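PDB 6KFN: alginate lyase from Paenibacillus sp. FPU-7, which depolymerises the polysaccharide alginate as a lyase, probably by beta-elimination, using a chain wound largely into a right-handed parallel beta-helix. Local coordinates for residues A[51-56]-A[85-90]; A[99-104]-A[123-128]; A[193-198]-A[225-230]. One frame throughout, in Å; residues are numbered along the deposited sequence.

Followed from the N terminus, the three contacts come in series, none nesting in or crossing another, and each closes one loop of the winding chain. Interaction 1 joins strand 51-55 to the turn that leads from strand 82-85 into strand 88-92. Interaction 2 then stacks two equivalent turns, 99-104 and 123-128, each of which leaves a strand of the ten-stranded parallel sheet. Interaction 3 lies further along, where strand 194-196 and the turn after it meet the turn within 223-230. Interactions 1 and 3 reach the same set of parallel strands, with centres about 24 Å apart. The centres of interactions 1 and 2 are about 18 Å apart, those of interactions 2 and 3 about 21 Å.

Interaction 1 (A[51-56]-A[85-90]); sequences ITIRSA and TGLKMT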
loop_
_atom_site.group_PDB
_atom_site.type_symbol
_atom_site.label_atom_id
_atom_site.label_comp_id
_atom_site.label_asym_id
_atom_site.label_seq_id
_atom_site.Cartn_x
_atom_site.Cartn_y
_atom_site.Cartn_z
ATOM N N ILE A 51 -5.054 -12.821 -15.369
ATOM C CA ILE A 51 -3.691 -12.903 -15.887
ATOM C C ILE A 51 -2.777 -12.973 -14.671
ATOM O O ILE A 51 -2.873 -12.128 -13.790
ATOM C CB ILE A 51 -3.330 -11.726 -16.810
ATOM C CG1 ILE A 51 -4.357 -11.567 -17.907
ATOM C CG2 ILE A 51 -1.933 -11.965 -17.399
ATOM C CD1 ILE A 51 -4.134 -10.388 -18.844
ATOM N N THR A 52 -1.919 -13.993 -14.596
ATOM C CA THR A 52 -1.083 -14.210 -13.426
ATOM C C THR A 52 0.382 -13.960 -13.759
ATOM O O THR A 52 0.882 -14.429 -14.780
ATOM C CB THR A 52 -1.271 -15.643 -12.912
ATOM O OG1 THR A 52 -2.648 -15.800 -12.551
ATOM C CG2 THR A 52 -0.419 -15.960 -11.702
ATOM N N ILE A 53 1.070 -13.259 -12.849
ATOM C CA ILE A 53 2.525 -13.230 -12.802
ATOM C C ILE A 53 2.920 -13.724 -11.416
ATOM O O ILE A 53 2.468 -13.170 -10.419
ATOM C CB ILE A 53 3.061 -11.832 -13.106
ATOM C CG1 ILE A 53 4.608 -11.893 -13.216
ATOM C CG2 ILE A 53 2.419 -10.780 -12.311
ATOM C CD1 ILE A 53 5.149 -10.563 -13.686
ATOM N N ARG A 54 3.741 -14.766 -11.367
ATOM C CA ARG A 54 4.066 -15.376 -10.088
ATOM C C ARG A 54 5.460 -15.947 -10.107
ATOM O O ARG A 54 6.017 -16.246 -11.153
ATOM C CB ARG A 54 3.040 -16.442 -9.700
ATOM C CG ARG A 54 3.043 -17.649 -10.615
ATOM C CD ARG A 54 1.967 -18.616 -10.194
ATOM N NE ARG A 54 1.857 -19.742 -11.114
ATOM C CZ ARG A 54 2.479 -20.901 -10.993
ATOM N NH1 ARG A 54 3.290 -21.153 -9.967
ATOM N NH2 ARG A 54 2.307 -21.831 -11.915
ATOM N N SER A 55 5.994 -16.159 -8.921
ATOM C CA SER A 55 7.225 -16.886 -8.767
ATOM C C SER A 55 6.928 -18.389 -8.910
ATOM O O SER A 55 5.883 -18.896 -8.474
ATOM C CB SER A 55 7.790 -16.507 -7.389
ATOM O OG SER A 55 9.081 -16.989 -7.178
ATOM N N ALA A 56 7.901 -19.095 -9.480
ATOM C CA ALA A 56 7.789 -20.540 -9.618
ATOM C C ALA A 56 7.748 -21.231 -8.265
ATOM O O ALA A 56 7.173 -22.317 -8.151
ATOM C CB ALA A 56 8.958 -21.093 -10.460
ATOM N N THR A 85 1.739 -12.623 -7.594
ATOM C CA THR A 85 1.851 -13.546 -6.474
ATOM C C THR A 85 3.292 -13.950 -6.227
ATOM O O THR A 85 3.985 -14.420 -7.126
ATOM C CB THR A 85 1.009 -14.811 -6.754
ATOM O OG1 THR A 85 -0.317 -14.400 -7.067
ATOM C CG2 THR A 85 1.028 -15.731 -5.566
ATOM N N GLY A 86 3.715 -13.852 -4.960
ATOM C CA GLY A 86 4.948 -14.484 -4.545
ATOM C C GLY A 86 6.214 -13.857 -5.034
ATOM O O GLY A 86 7.243 -14.501 -5.007
ATOM N N LEU A 87 6.204 -12.620 -5.436
ATOM C CA LEU A 87 7.344 -11.939 -6.017
ATOM C C LEU A 87 7.948 -10.932 -5.048
ATOM O O LEU A 87 7.264 -10.364 -4.204
ATOM C CB LEU A 87 6.894 -11.184 -7.269
ATOM C CG LEU A 87 6.421 -12.100 -8.417
ATOM C CD1 LEU A 87 5.713 -11.298 -9.486
ATOM C CD2 LEU A 87 7.579 -12.793 -9.035
ATOM N N LYS A 88 9.222 -10.683 -5.252
ATOM C CA LYS A 88 9.906 -9.537 -4.664
ATOM C C LYS A 88 9.941 -8.401 -5.681
ATOM O O LYS A 88 10.087 -8.649 -6.894
ATOM C CB LYS A 88 11.330 -9.936 -4.263
ATOM C CG LYS A 88 11.401 -10.971 -3.173
ATOM C CD LYS A 88 12.819 -11.457 -2.861
ATOM C CE LYS A 88 12.896 -12.325 -1.666
ATOM N NZ LYS A 88 14.322 -12.725 -1.449
ATOM N N MET A 89 9.831 -7.169 -5.200
ATOM C CA MET A 89 9.915 -5.979 -6.032
ATOM C C MET A 89 10.860 -4.991 -5.351
ATOM O O MET A 89 10.686 -4.691 -4.169
ATOM C CB MET A 89 8.553 -5.280 -6.243
ATOM C CG MET A 89 7.550 -5.962 -7.168
ATOM S SD MET A 89 6.635 -7.261 -6.372
ATOM C CE MET A 89 5.521 -7.715 -7.755
ATOM N N THR A 90 11.829 -4.482 -6.092
ATOM C CA THR A 90 12.838 -3.624 -5.518
ATOM C C THR A 90 13.429 -2.692 -6.546
ATOM O O THR A 90 13.209 -2.825 -7.747
ATOM C CB THR A 90 13.922 -4.510 -4.868
ATOM O OG1 THR A 90 14.769 -3.725 -4.028
ATOM C CG2 THR A 90 14.813 -5.224 -5.868
HETATM O O HOH W 1 4.319 -17.711 -6.511
#
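Leu87 reaches back over the strand edge at Ile53 and Ser55, its two methyls splitting the work. CD2 rests on the backbone, 3.7 Å from Ser55 N, while CD1 lies 3.9 Å from Ile53 O. With CG set beside its own backbone N and opposite the carbonyl carbon (chi1 -66°), the isobutyl group can turn in against this edge, and it crosses the Ile53 side chain at about a right angle. Ile53 was deposited in two conformers, so the closeness of its CG1 to the leucine is less certain than the backbone contacts.

Alongside these apolar contacts runs the parallel pairing of neighbouring coils in a right-handed beta-helix: Thr85 N gives a bond to Ile53 O (3.0 Å), and Ser55 N one to Thr85 O (3.2 Å). Arg54 and Thr85 share a face of the sheet, where CB of Arg54 meets CB of Thr85 at 3.9 Å. The Arg54 chain leaves CB between backbone N and carbonyl carbon (chi1 66°), then runs extended away from Thr85, and its NE makes a salt bridge with Asp26 of the preceding coil. Gly86, at a positive phi of 72°, bends the chain out of strand 82-85 toward 88-92; this brings its carbonyl O to 3.2 Å from Ser55 CB in the conformer given for Ser55. A water donates to Ser55 O and, weakly, to Thr85 O.

Interaction 2 (A[99-104]-A[123-128]); sequences DHANHV and DGSSDN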
loop_
_atom_site.group_PDB
_atom_site.type_symbol
_atom_site.label_atom_id
_atom_site.label_comp_id
_atom_site.label_asym_id
_atom_site.label_seq_id
_atom_site.Cartn_x
_atom_site.Cartn_y
_atom_site.Cartn_z
ATOM N N ASP A 99 -2.515 2.232 -12.247
ATOM C CA ASP A 99 -3.283 3.317 -12.857
ATOM C C ASP A 99 -4.505 2.698 -13.527
ATOM O O ASP A 99 -4.366 1.834 -14.397
ATOM C CB ASP A 99 -2.517 4.136 -13.875
ATOM C CG ASP A 99 -1.767 5.316 -13.323
ATOM O OD1 ASP A 99 -2.179 5.863 -12.283
ATOM O OD2 ASP A 99 -0.835 5.798 -14.032
ATOM N N HIS A 100 -5.694 3.165 -13.127
ATOM C CA HIS A 100 -6.957 2.673 -13.683
ATOM C C HIS A 100 -6.975 1.157 -13.808
ATOM O O HIS A 100 -7.440 0.605 -14.799
ATOM C CB HIS A 100 -7.385 3.402 -14.956
ATOM C CG HIS A 100 -6.386 3.395 -16.058
ATOM N ND1 HIS A 100 -6.129 2.293 -16.845
ATOM C CD2 HIS A 100 -5.573 4.387 -16.488
ATOM C CE1 HIS A 100 -5.197 2.619 -17.719
ATOM N NE2 HIS A 100 -4.846 3.873 -17.536
ATOM N N ALA A 101 -6.509 0.497 -12.757
ATOM C CA ALA A 101 -6.422 -0.960 -12.685
ATOM C C ALA A 101 -7.367 -1.443 -11.595
ATOM O O ALA A 101 -7.399 -0.874 -10.509
ATOM C CB ALA A 101 -4.991 -1.386 -12.381
ATOM N N ASN A 102 -8.112 -2.503 -11.896
ATOM C CA ASN A 102 -9.203 -2.916 -11.043
ATOM C C ASN A 102 -9.176 -4.434 -10.858
ATOM O O ASN A 102 -8.811 -5.179 -11.775
ATOM C CB ASN A 102 -10.563 -2.528 -11.633
ATOM C CG ASN A 102 -10.645 -1.042 -11.893
ATOM O OD1 ASN A 102 -10.976 -0.280 -11.018
ATOM N ND2 ASN A 102 -10.207 -0.607 -13.072
ATOM N N HIS A 103 -9.608 -4.890 -9.686
ATOM C CA HIS A 103 -9.684 -6.316 -9.397
ATOM C C HIS A 103 -8.325 -7.005 -9.531
ATOM O O HIS A 103 -8.240 -8.172 -9.905
ATOM C CB HIS A 103 -10.747 -7.043 -10.231
ATOM C CG HIS A 103 -12.114 -6.516 -9.989
ATOM N ND1 HIS A 103 -12.840 -6.845 -8.876
ATOM C CD2 HIS A 103 -12.894 -5.690 -10.721
ATOM C CE1 HIS A 103 -14.011 -6.248 -8.927
ATOM N NE2 HIS A 103 -14.073 -5.538 -10.030
ATOM N N VAL A 104 -7.263 -6.283 -9.149
ATOM C CA VAL A 104 -5.917 -6.840 -9.068
ATOM C C VAL A 104 -5.735 -7.418 -7.676
ATOM O O VAL A 104 -6.095 -6.795 -6.679
ATOM C CB VAL A 104 -4.886 -5.737 -9.353
ATOM C CG1 VAL A 104 -3.466 -6.227 -9.139
ATOM C CG2 VAL A 104 -5.057 -5.171 -10.762
ATOM N N ASP A 123 -5.445 6.859 -10.084
ATOM C CA ASP A 123 -6.229 7.072 -11.298
ATOM C C ASP A 123 -7.397 6.092 -11.386
ATOM O O ASP A 123 -7.602 5.396 -12.367
ATOM C CB ASP A 123 -5.353 7.040 -12.552
ATOM C CG ASP A 123 -6.023 7.590 -13.777
ATOM O OD1 ASP A 123 -6.944 8.407 -13.647
ATOM O OD2 ASP A 123 -5.583 7.234 -14.893
ATOM N N GLY A 124 -8.198 6.079 -10.310
ATOM C CA GLY A 124 -9.427 5.298 -10.320
ATOM C C GLY A 124 -9.258 3.821 -10.009
ATOM O O GLY A 124 -10.255 3.099 -10.032
ATOM N N SER A 125 -8.057 3.364 -9.704
ATOM C CA SER A 125 -7.824 1.941 -9.445
ATOM C C SER A 125 -8.623 1.492 -8.241
ATOM O O SER A 125 -8.392 1.986 -7.132
ATOM C CB SER A 125 -6.332 1.712 -9.156
ATOM O OG SER A 125 -5.539 1.905 -10.307
ATOM N N SER A 126 -9.547 0.542 -8.452
ATOM C CA SER A 126 -10.541 0.182 -7.465
ATOM C C SER A 126 -10.696 -1.327 -7.347
ATOM O O SER A 126 -10.378 -2.101 -8.249
ATOM C CB SER A 126 -11.882 0.819 -7.825
ATOM O OG SER A 126 -11.822 2.232 -7.823
ATOM N N ASP A 127 -11.253 -1.741 -6.198
ATOM C CA ASP A 127 -11.601 -3.139 -5.990
ATOM C C ASP A 127 -10.380 -4.049 -6.075
ATOM O O ASP A 127 -10.475 -5.195 -6.512
ATOM C CB ASP A 127 -12.720 -3.624 -6.927
ATOM C CG ASP A 127 -13.944 -2.756 -6.785
ATOM O OD1 ASP A 127 -14.567 -2.799 -5.688
ATOM O OD2 ASP A 127 -14.293 -2.010 -7.742
ATOM N N ASN A 128 -9.229 -3.537 -5.636
ATOM C CA ASN A 128 -7.988 -4.302 -5.606
ATOM C C ASN A 128 -7.720 -4.779 -4.183
ATOM O O ASN A 128 -8.312 -4.283 -3.227
ATOM C CB ASN A 128 -6.837 -3.443 -6.086
ATOM C CG ASN A 128 -7.107 -2.852 -7.461
ATOM O OD1 ASN A 128 -7.173 -3.603 -8.440
ATOM N ND2 ASN A 128 -7.235 -1.541 -7.559
HETATM O O HOH W 2 -2.796 7.305 -15.781
HETATM O O HOH W 3 -10.187 2.334 -12.920
HETATM O O HOH W 4 -13.520 -1.599 -10.225
HETATM O O HOH W 5 -12.774 1.919 -11.266
#
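Asn128 reaches across to the turn 99-104 with both ends of its amide. OD1 takes the N-H of Val104 at 2.8 Å, in the carbonyl plane and on a lone pair, with a nearly straight N-H...O angle of 165°. ND2 gives one proton to Ala101 O at 3.0 Å, the acceptor lying close to the amide plane, and bonds also to OD1 of Asn168 in the following coil. Bonds at both ends, three in all, thus fix the rotation of this buried amide; CG stands beside the backbone N (chi1 -55°), which carries the group across to the neighbouring turn.

Ser125 OG serves as acceptor for Ala101 N at 3.0 Å, almost straight at 174°, and is also bonded to Arg122 O. Ser126 N gives a bond to Asn102 OD1 (3.0 Å) from above its carbonyl plane; that oxygen also accepts from a water that donates to Asp127 OD2, while Asn102 ND2 bonds to Asp80 OD1. His103 N bonds to Ser126 O at 3.2 Å. The imidazole of His103 carries Asp127 CB over one face, a CH-pi contact 3.8 Å from the ring centroid, while Arg167 holds the Asp127 carboxylate by a salt bridge. At the far end Asp99 OD1 and Asp123 OD2 are 4.5 Å apart; a water donates to Asp123 OD2 and, weakly, to Asp99 OD2. Tyr76 and Arg122 hold Asp99, and Asn162 N holds Asp123. Asparagines bonded amide to amide at the same turn of successive coils, as Asn128 and Asn168 are, make the asparagine ladder familiar from parallel beta-helix proteins.

Interaction 3 (A[193-198]-A[225-230]); sequences TIVENS and RNNIGY
The guanidinium of Arg225 has the carboxylate of Glu196 at its edge and CG2 of Ile194 over one face. NE and NH2 both donate to a single oxygen, Glu196 OE1, at 3.0 and 2.9 Å respectively, and this oxygen lies practically in the guanidinium plane, met nearly along its own C-O bond. The two flat groups are not coplanar, their planes differing by 39°. Both side chains start out wedged over their own backbone (chi1 63° for Glu196, 61° for Arg225) and then extend, which lays them side by side on one face of the sheet. Glu196 and Ile194 were each deposited in two conformers, so this grip and the methyl contact describe one of them. A second flat pair, the amides of Asn197 and Asn226, runs nearly parallel, and a water joins OD1 of the first to ND2 of the second.

Deeper in, Asn227 spends its amide on two backbone groups. ND2 donates to Val195 O at 3.1 Å from well above that carbonyl's plane, leaving the nearly axial approach to Arg225 N at 2.9 Å, and one carbonyl thereby accepts two bonds. OD1 takes Ser198 N at 2.9 Å on a lone pair. The parallel pairing of successive beta-helix coils goes on through Asn197 N to Arg225 O and Ile228 N to Ser198 O. Chemically, the charged pair lies partly exposed, with Glu196 OE2 held by Ser171 OG, whereas the buried amide of Asn227 adds a second donor to Val195 O and accepts from Ser198 N where the chain bends; neutral hydrogen bonds therefore probably hold the bend, with the ion pair added on the strand face.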
loop_
_atom_site.group_PDB
_atom_site.type_symbol
_atom_site.label_atom_id
_atom_site.label_comp_id
_atom_site.label_asym_id
_atom_site.label_seq_id
_atom_site.Cartn_x
_atom_site.Cartn_y
_atom_site.Cartn_z
ATOM N N THR A 193 -11.741 2.343 1.613
ATOM C CA THR A 193 -10.485 1.633 1.835
ATOM C C THR A 193 -10.586 0.814 3.114
ATOM O O THR A 193 -11.003 1.339 4.148
ATOM C CB THR A 193 -9.340 2.644 1.973
ATOM O OG1 THR A 193 -9.317 3.533 0.850
ATOM C CG2 THR A 193 -7.988 1.937 2.021
ATOM N N ILE A 194 -10.131 -0.434 3.059
ATOM C CA ILE A 194 -10.083 -1.314 4.221
ATOM C C ILE A 194 -8.626 -1.610 4.538
ATOM O O ILE A 194 -7.864 -2.000 3.654
ATOM C CB ILE A 194 -10.854 -2.630 3.959
ATOM C CG1 ILE A 194 -12.310 -2.359 3.641
ATOM C CG2 ILE A 194 -10.671 -3.601 5.163
ATOM C CD1 ILE A 194 -13.135 -3.584 3.361
ATOM N N VAL A 195 -8.261 -1.467 5.825
ATOM C CA VAL A 195 -6.955 -1.884 6.322
ATOM C C VAL A 195 -7.239 -2.840 7.482
ATOM O O VAL A 195 -7.807 -2.411 8.494
ATOM C CB VAL A 195 -6.118 -0.713 6.837
ATOM C CG1 VAL A 195 -4.774 -1.239 7.325
ATOM C CG2 VAL A 195 -5.946 0.346 5.731
ATOM N N GLU A 196 -6.872 -4.105 7.322
ATOM C CA GLU A 196 -7.254 -5.107 8.319
ATOM C C GLU A 196 -6.115 -6.064 8.569
ATOM O O GLU A 196 -5.322 -6.396 7.672
ATOM C CB GLU A 196 -8.507 -5.911 7.889
ATOM C CG GLU A 196 -8.270 -6.727 6.617
ATOM C CD GLU A 196 -9.450 -7.589 6.206
ATOM O OE1 GLU A 196 -10.575 -7.309 6.691
ATOM O OE2 GLU A 196 -9.248 -8.498 5.360
ATOM N N ASN A 197 -6.055 -6.571 9.801
ATOM C CA ASN A 197 -5.204 -7.704 10.157
ATOM C C ASN A 197 -3.726 -7.466 9.852
ATOM O O ASN A 197 -2.995 -8.427 9.571
ATOM C CB ASN A 197 -5.685 -8.996 9.488
ATOM C CG ASN A 197 -7.144 -9.260 9.727
ATOM O OD1 ASN A 197 -7.663 -8.998 10.760
ATOM N ND2 ASN A 197 -7.803 -9.831 8.727
ATOM N N SER A 198 -3.293 -6.221 9.904
ATOM C CA SER A 198 -1.966 -5.830 9.478
ATOM C C SER A 198 -1.109 -5.435 10.692
ATOM O O SER A 198 -1.613 -5.254 11.795
ATOM C CB SER A 198 -2.060 -4.725 8.428
ATOM O OG SER A 198 -2.669 -5.244 7.232
ATOM N N ARG A 225 -9.319 -1.969 10.923
ATOM C CA ARG A 225 -9.759 -2.967 11.880
ATOM C C ARG A 225 -8.709 -4.041 12.150
ATOM O O ARG A 225 -8.065 -4.578 11.260
ATOM C CB ARG A 225 -11.084 -3.638 11.425
ATOM C CG ARG A 225 -11.030 -4.366 10.136
ATOM C CD ARG A 225 -12.386 -4.934 9.764
ATOM N NE ARG A 225 -12.374 -5.598 8.454
ATOM C CZ ARG A 225 -13.366 -5.608 7.599
ATOM N NH1 ARG A 225 -14.509 -5.004 7.875
ATOM N NH2 ARG A 225 -13.195 -6.211 6.450
ATOM N N ASN A 226 -8.571 -4.368 13.438
ATOM C CA ASN A 226 -7.823 -5.558 13.847
ATOM C C ASN A 226 -6.355 -5.490 13.426
ATOM O O ASN A 226 -5.754 -6.525 13.101
ATOM C CB ASN A 226 -8.505 -6.829 13.346
ATOM C CG ASN A 226 -9.950 -6.850 13.788
ATOM O OD1 ASN A 226 -10.291 -6.419 14.896
ATOM N ND2 ASN A 226 -10.856 -7.177 12.849
ATOM N N ASN A 227 -5.761 -4.311 13.505
ATOM C CA ASN A 227 -4.346 -4.103 13.197
ATOM C C ASN A 227 -3.556 -3.939 14.497
ATOM O O ASN A 227 -4.116 -3.607 15.530
ATOM C CB ASN A 227 -4.149 -2.875 12.337
ATOM C CG ASN A 227 -4.974 -2.952 11.061
ATOM O OD1 ASN A 227 -4.711 -3.755 10.183
ATOM N ND2 ASN A 227 -5.994 -2.092 10.956
ATOM N N ILE A 228 -2.244 -4.130 14.390
ATOM C CA ILE A 228 -1.319 -3.924 15.503
ATOM C C ILE A 228 -0.256 -2.927 15.060
ATOM O O ILE A 228 0.358 -3.116 14.003
ATOM C CB ILE A 228 -0.635 -5.249 15.929
ATOM C CG1 ILE A 228 -1.675 -6.271 16.354
ATOM C CG2 ILE A 228 0.371 -4.960 17.051
ATOM C CD1 ILE A 228 -1.100 -7.693 16.525
ATOM N N GLY A 229 -0.052 -1.879 15.859
ATOM C CA GLY A 229 0.992 -0.906 15.569
ATOM C C GLY A 229 2.006 -0.787 16.691
ATOM O O GLY A 229 1.635 -0.696 17.860
ATOM N N TYR A 230 3.282 -0.779 16.295
ATOM C CA TYR A 230 4.403 -0.658 17.220
ATOM C C TYR A 230 5.133 0.647 16.945
ATOM O O TYR A 230 5.793 0.801 15.907
ATOM C CB TYR A 230 5.387 -1.830 17.024
ATOM C CG TYR A 230 4.804 -3.174 17.310
ATOM C CD1 TYR A 230 4.622 -3.608 18.608
ATOM C CD2 TYR A 230 4.453 -4.051 16.299
ATOM C CE1 TYR A 230 4.114 -4.855 18.897
ATOM C CE2 TYR A 230 3.967 -5.316 16.562
ATOM C CZ TYR A 230 3.807 -5.728 17.881
ATOM O OH TYR A 230 3.310 -6.966 18.203
HETATM O O HOH W 6 -10.434 -7.993 10.183
HETATM O O HOH W 7 -2.942 -7.516 13.116
#